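Local coordinates for Hcp protein (Burkholderia pseudomallei K96243, PDB 3WX6) that forms hexameric rings as a component of the type VI secretion system, probably stacking them into the tube that is expelled to deliver effectors, at residues I115-Y121 with I141-T147; Y148-S152 with A163-T167. All coordinates share one frame; numbering follows the deposited sequence.

Overall arrangement
Two contacts in series illustrate how antiparallel pairing of successive strands contributes to each of the two sheets of a barrel. From the N terminus the chain first lays down strands of both sheets, then enters strand 114-120. Contact 1 closes the loop that follows, pairing this strand with 142-148 in one antiparallel sheet. The chain passes directly from 147 to 148 and turns into strand 151-153 of the second sheet, where contact 2 closes a hairpin with strand 162-164. Neither contact nests in or crosses the other; their centres lie about 21 Å apart, on opposite sides of the chain's centre, and strand 114-120 and strand 162-164 are each an outermost strand of their own sheet within this chain.

Contact 1 of 2, residues I115-Y121 with I141-T147; sequences ITHMDQY and IEEIKFT
M118, present as selenomethionine, lies alongside I144 and points the same way. Its CB is 4.0 Å from E143 O, and CG meets I144 CG1 at 3.7 Å. SE continues along the same I144 CG1, after which a bend at chi3 (-47°) brings CE to I144 CG2, 3.9 Å away. On this face I115 joins in, its CG2 against I144 CG2 and its CG1 against the F146 ring at CE2, while helix 69-78 packs on I115 and M118. Farther along, Q120 and E142 lie side by side with their amide and carboxylate planes only 11° apart, and Q120 NE2 donates to E142 OE1 (2.8 Å) close to its own amide plane. Q120 OE1 is hydrogen-bonded to Y108 of a second subunit, and E142 OE2 is held by K63 and S69. At the other end K145 O is gripped by three donors: T116 N comes nearly along the carbonyl axis, H117 N lies in the carbonyl plane on a lone pair, and T116 OG1 stands above that plane. T116 and H117 thus share one partner, a classic beta bulge in an antiparallel sheet that runs on into a strand of that second subunit, as suits the ring-forming barrel of Hcp.

Contact 2 of 2, residues Y148-S152 with A163-T167; sequences YSGYS and AANWT
Y151 and A164 face each other as the hydrogen-bonded pair of an antiparallel beta hairpin, the last in the chain, and W166 folds back beside them. Of these three, Y151 has the largest area buried by the contact. Its N donates to A164 O at 3.2 Å, nearly in line with the carbonyl, and its O receives A164 N from a direction tilted 16° off the carbonyl plane. The two bonds close the ring of a hydrogen-bonded antiparallel pair. Beside them A163 CA offers a CA-H...O contact to Y151 O, and G150 CA makes another to A164 O.

The tyrosine CG sits between its own backbone N and carbonyl carbon (chi1 64°), which swings the ring over the opposite strand rather than away from it. There the backbone of A164 lies over one ring face, with A164 N 4.2 Å above the ring plane, and the methyl CB of A164 rests 3.6 Å from Y151 CZ. Y39 meets the same ring edge-to-face, and the hydroxyl is hydrogen-bonded to L73 O of a neighbouring subunit, whose Q74 also accepts from A163 N. The hairpin therefore contributes to a subunit interface as well as to the edge of its own sheet.

N165 turns the chain just after strand 162-164, and W166 follows. With chi1 at -166° the indole is turned back to the strand across from it, where K109 and E111 also pack against it. The indole turns an edge to Y151 N, W166 CE3 standing 3.7 Å from it, while W166 CZ3 comes within 4.1 Å of S152 CB.

Contact 1 of 2, residues I115-Y121 with I141-T147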
loop_
_atom_site.group_PDB
_atom_site.type_symbol
_atom_site.label_atom_id
_atom_site.label_comp_id
_atom_site.label_asym_id
_atom_site.label_seq_id
_atom_site.Cartn_x
_atom_site.Cartn_y
_atom_site.Cartn_z
ATOM N N ILE A 115 28.406 -7.929 9.547
ATOM C CA ILE A 115 27.531 -7.228 8.626
ATOM C C ILE A 115 26.944 -8.267 7.689
ATOM O O ILE A 115 27.678 -9.059 7.093
ATOM C CB ILE A 115 28.282 -6.129 7.839
ATOM C CG1 ILE A 115 29.051 -5.223 8.807
ATOM C CG2 ILE A 115 27.317 -5.290 7.031
ATOM C CD1 ILE A 115 29.778 -4.072 8.137
ATOM N N THR A 116 25.621 -8.285 7.576
ATOM C CA THR A 116 24.961 -9.316 6.788
ATOM C C THR A 116 24.249 -8.754 5.569
ATOM O O THR A 116 23.983 -9.486 4.619
ATOM C CB THR A 116 23.947 -10.102 7.631
ATOM O OG1 THR A 116 23.207 -9.206 8.472
ATOM C CG2 THR A 116 24.677 -11.135 8.490
ATOM N N HIS A 117 23.936 -7.462 5.591
ATOM C CA HIS A 117 23.258 -6.856 4.453
ATOM C C HIS A 117 23.465 -5.345 4.367
ATOM O O HIS A 117 23.680 -4.678 5.377
ATOM C CB HIS A 117 21.768 -7.160 4.510
ATOM C CG HIS A 117 21.094 -7.092 3.172
ATOM N ND1 HIS A 117 21.040 -8.167 2.323
ATOM C CD2 HIS A 117 20.461 -6.073 2.549
ATOM C CE1 HIS A 117 20.387 -7.821 1.221
ATOM N NE2 HIS A 117 20.028 -6.559 1.334
HETATM N N MSE A 118 23.386 -4.806 3.153
HETATM C CA MSE A 118 23.518 -3.366 2.955
HETATM C C MSE A 118 22.835 -2.900 1.669
HETATM O O MSE A 118 23.021 -3.489 0.605
HETATM C CB MSE A 118 25.005 -2.965 2.951
HETATM C CG MSE A 118 25.288 -1.586 3.540
HETATM SE SE MSE A 118 27.191 -1.166 3.684
HETATM C CE MSE A 118 27.807 -2.812 4.469
ATOM N N ASP A 119 22.039 -1.842 1.782
ATOM C CA ASP A 119 21.458 -1.183 0.613
ATOM C C ASP A 119 21.916 0.257 0.492
ATOM O O ASP A 119 21.507 1.096 1.281
ATOM C CB ASP A 119 19.929 -1.219 0.677
ATOM C CG ASP A 119 19.371 -2.618 0.571
ATOM O OD1 ASP A 119 19.165 -3.068 -0.571
ATOM O OD2 ASP A 119 19.143 -3.259 1.615
ATOM N N GLN A 120 22.741 0.547 -0.507
ATOM C CA GLN A 120 23.131 1.924 -0.776
ATOM C C GLN A 120 22.321 2.439 -1.956
ATOM O O GLN A 120 22.189 1.748 -2.968
ATOM C CB GLN A 120 24.629 2.034 -1.064
ATOM C CG GLN A 120 25.513 1.421 0.003
ATOM C CD GLN A 120 26.982 1.561 -0.320
ATOM O OE1 GLN A 120 27.471 1.013 -1.310
ATOM N NE2 GLN A 120 27.699 2.302 0.515
ATOM N N TYR A 121 21.789 3.649 -1.824
ATOM C CA TYR A 121 20.886 4.203 -2.822
ATOM C C TYR A 121 20.763 5.716 -2.754
ATOM O O TYR A 121 21.431 6.373 -1.953
ATOM C CB TYR A 121 19.507 3.558 -2.687
ATOM C CG TYR A 121 18.911 3.595 -1.298
ATOM C CD1 TYR A 121 18.188 4.690 -0.853
ATOM C CD2 TYR A 121 19.039 2.506 -0.448
ATOM C CE1 TYR A 121 17.630 4.709 0.411
ATOM C CE2 TYR A 121 18.488 2.518 0.815
ATOM C CZ TYR A 121 17.784 3.620 1.236
ATOM O OH TYR A 121 17.228 3.639 2.490
ATOM N N ILE A 141 21.442 7.820 1.191
ATOM C CA ILE A 141 21.160 6.913 2.297
ATOM C C ILE A 141 21.740 5.530 2.022
ATOM O O ILE A 141 21.918 5.135 0.869
ATOM C CB ILE A 141 19.651 6.826 2.565
ATOM C CG1 ILE A 141 19.159 8.181 3.047
ATOM C CG2 ILE A 141 19.338 5.811 3.649
ATOM C CD1 ILE A 141 20.148 8.878 3.953
ATOM N N GLU A 142 22.107 4.829 3.088
ATOM C CA GLU A 142 22.370 3.402 3.021
ATOM C C GLU A 142 21.683 2.762 4.206
ATOM O O GLU A 142 21.286 3.453 5.136
ATOM C CB GLU A 142 23.879 3.108 3.002
ATOM C CG GLU A 142 24.657 3.687 4.170
ATOM C CD GLU A 142 26.156 3.730 3.910
ATOM O OE1 GLU A 142 26.643 2.975 3.042
ATOM O OE2 GLU A 142 26.847 4.532 4.568
ATOM N N GLU A 143 21.510 1.448 4.157
ATOM C CA GLU A 143 20.939 0.715 5.281
ATOM C C GLU A 143 21.793 -0.502 5.612
ATOM O O GLU A 143 21.830 -1.464 4.846
ATOM C CB GLU A 143 19.501 0.291 4.974
ATOM C CG GLU A 143 18.542 1.440 4.833
ATOM C CD GLU A 143 17.138 0.981 4.528
ATOM O OE1 GLU A 143 16.950 0.298 3.501
ATOM O OE2 GLU A 143 16.222 1.297 5.316
ATOM N N ILE A 144 22.478 -0.453 6.750
ATOM C CA ILE A 144 23.390 -1.523 7.127
ATOM C C ILE A 144 22.754 -2.431 8.173
ATOM O O ILE A 144 22.393 -1.995 9.270
ATOM C CB ILE A 144 24.724 -0.972 7.678
ATOM C CG1 ILE A 144 25.242 0.174 6.805
ATOM C CG2 ILE A 144 25.764 -2.073 7.750
ATOM C CD1 ILE A 144 24.924 1.544 7.344
ATOM N N LYS A 145 22.639 -3.707 7.830
ATOM C CA LYS A 145 21.989 -4.676 8.695
ATOM C C LYS A 145 23.054 -5.570 9.334
ATOM O O LYS A 145 23.774 -6.287 8.645
ATOM C CB LYS A 145 20.962 -5.470 7.875
ATOM C CG LYS A 145 20.300 -6.653 8.553
ATOM C CD LYS A 145 19.010 -7.024 7.805
ATOM C CE LYS A 145 18.587 -8.465 8.049
ATOM N NZ LYS A 145 17.124 -8.575 8.304
ATOM N N PHE A 146 23.162 -5.497 10.656
ATOM C CA PHE A 146 24.144 -6.284 11.400
ATOM C C PHE A 146 23.518 -7.511 12.060
ATOM O O PHE A 146 22.345 -7.504 12.424
ATOM C CB PHE A 146 24.826 -5.422 12.469
ATOM C CG PHE A 146 25.496 -4.178 11.929
ATOM C CD1 PHE A 146 24.766 -3.013 11.707
ATOM C CD2 PHE A 146 26.864 -4.157 11.691
ATOM C CE1 PHE A 146 25.383 -1.867 11.232
ATOM C CE2 PHE A 146 27.487 -3.012 11.209
ATOM C CZ PHE A 146 26.745 -1.864 10.987
ATOM N N THR A 147 24.294 -8.582 12.171
ATOM C CA THR A 147 23.873 -9.754 12.926
ATOM C C THR A 147 24.787 -9.905 14.137
ATOM O O THR A 147 25.993 -9.689 14.034
ATOM C CB THR A 147 23.903 -11.034 12.053
ATOM O OG1 THR A 147 22.927 -10.926 11.008
ATOM C CG2 THR A 147 23.608 -12.273 12.874
#

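Contact 2 of 2, residues Y148-S152 with A163-T167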
loop_
_atom_site.group_PDB
_atom_site.type_symbol
_atom_site.label_atom_id
_atom_site.label_comp_id
_atom_site.label_asym_id
_atom_site.label_seq_id
_atom_site.Cartn_x
_atom_site.Cartn_y
_atom_site.Cartn_z
ATOM N N TYR A 148 24.214 -10.259 15.285
ATOM C CA TYR A 148 24.994 -10.351 16.518
ATOM C C TYR A 148 24.648 -11.584 17.346
ATOM O O TYR A 148 23.652 -12.260 17.085
ATOM C CB TYR A 148 24.796 -9.083 17.365
ATOM C CG TYR A 148 23.349 -8.737 17.684
ATOM C CD1 TYR A 148 22.676 -9.354 18.732
ATOM C CD2 TYR A 148 22.665 -7.786 16.941
ATOM C CE1 TYR A 148 21.370 -9.039 19.024
ATOM C CE2 TYR A 148 21.359 -7.464 17.226
ATOM C CZ TYR A 148 20.719 -8.094 18.267
ATOM O OH TYR A 148 19.413 -7.784 18.562
ATOM N N SER A 149 25.489 -11.874 18.335
ATOM C CA SER A 149 25.233 -12.942 19.294
ATOM C C SER A 149 24.910 -12.348 20.653
ATOM O O SER A 149 23.745 -12.187 21.003
ATOM C CB SER A 149 26.431 -13.889 19.396
ATOM O OG SER A 149 26.437 -14.814 18.320
ATOM N N GLY A 150 25.947 -12.020 21.417
ATOM C CA GLY A 150 25.753 -11.369 22.699
ATOM C C GLY A 150 25.280 -9.933 22.558
ATOM O O GLY A 150 25.603 -9.257 21.579
ATOM N N TYR A 151 24.553 -9.456 23.565
ATOM C CA TYR A 151 24.012 -8.098 23.558
ATOM C C TYR A 151 23.806 -7.562 24.973
ATOM O O TYR A 151 23.647 -8.330 25.918
ATOM C CB TYR A 151 22.694 -8.035 22.774
ATOM C CG TYR A 151 21.548 -8.838 23.361
ATOM C CD1 TYR A 151 20.711 -8.290 24.315
ATOM C CD2 TYR A 151 21.286 -10.129 22.927
ATOM C CE1 TYR A 151 19.663 -9.009 24.842
ATOM C CE2 TYR A 151 20.236 -10.858 23.447
ATOM C CZ TYR A 151 19.427 -10.292 24.405
ATOM O OH TYR A 151 18.377 -11.006 24.936
ATOM N N SER A 152 23.831 -6.239 25.108
ATOM C CA SER A 152 23.529 -5.577 26.373
ATOM C C SER A 152 22.799 -4.259 26.125
ATOM O O SER A 152 23.214 -3.472 25.286
ATOM C CB SER A 152 24.810 -5.342 27.177
ATOM O OG SER A 152 24.514 -4.825 28.461
ATOM N N ALA A 163 21.295 -8.238 29.633
ATOM C CA ALA A 163 22.369 -8.840 28.851
ATOM C C ALA A 163 22.159 -10.342 28.680
ATOM O O ALA A 163 21.744 -11.023 29.617
ATOM C CB ALA A 163 23.710 -8.567 29.506
ATOM N N ALA A 164 22.444 -10.852 27.483
ATOM C CA ALA A 164 22.347 -12.284 27.209
ATOM C C ALA A 164 23.443 -12.738 26.258
ATOM O O ALA A 164 23.895 -11.960 25.413
ATOM C CB ALA A 164 20.988 -12.625 26.629
ATOM N N ASN A 165 23.865 -13.994 26.408
ATOM C CA ASN A 165 24.948 -14.564 25.610
ATOM C C ASN A 165 26.182 -13.662 25.540
ATOM O O ASN A 165 26.898 -13.662 24.542
ATOM C CB ASN A 165 24.457 -14.874 24.189
ATOM C CG ASN A 165 23.095 -15.552 24.170
ATOM O OD1 ASN A 165 22.829 -16.463 24.957
ATOM N ND2 ASN A 165 22.221 -15.103 23.276
ATOM N N TRP A 166 26.421 -12.889 26.597
ATOM C CA TRP A 166 27.582 -12.011 26.654
ATOM C C TRP A 166 28.853 -12.807 26.971
ATOM O O TRP A 166 28.781 -13.930 27.474
ATOM C CB TRP A 166 27.362 -10.908 27.694
ATOM C CG TRP A 166 28.339 -9.789 27.575
ATOM C CD1 TRP A 166 29.458 -9.588 28.323
ATOM C CD2 TRP A 166 28.287 -8.712 26.629
ATOM N NE1 TRP A 166 30.106 -8.452 27.905
ATOM C CE2 TRP A 166 29.408 -7.894 26.867
ATOM C CE3 TRP A 166 27.402 -8.362 25.606
ATOM C CZ2 TRP A 166 29.667 -6.747 26.119
ATOM C CZ3 TRP A 166 27.657 -7.228 24.869
ATOM C CH2 TRP A 166 28.780 -6.431 25.126
ATOM N N THR A 167 30.012 -12.232 26.665
ATOM C CA THR A 167 31.285 -12.910 26.894
ATOM C C THR A 167 32.320 -11.935 27.448
ATOM O O THR A 167 32.427 -10.808 26.966
ATOM C CB THR A 167 31.811 -13.549 25.595
ATOM O OG1 THR A 167 30.977 -14.659 25.241
ATOM C CG2 THR A 167 33.240 -14.038 25.768
#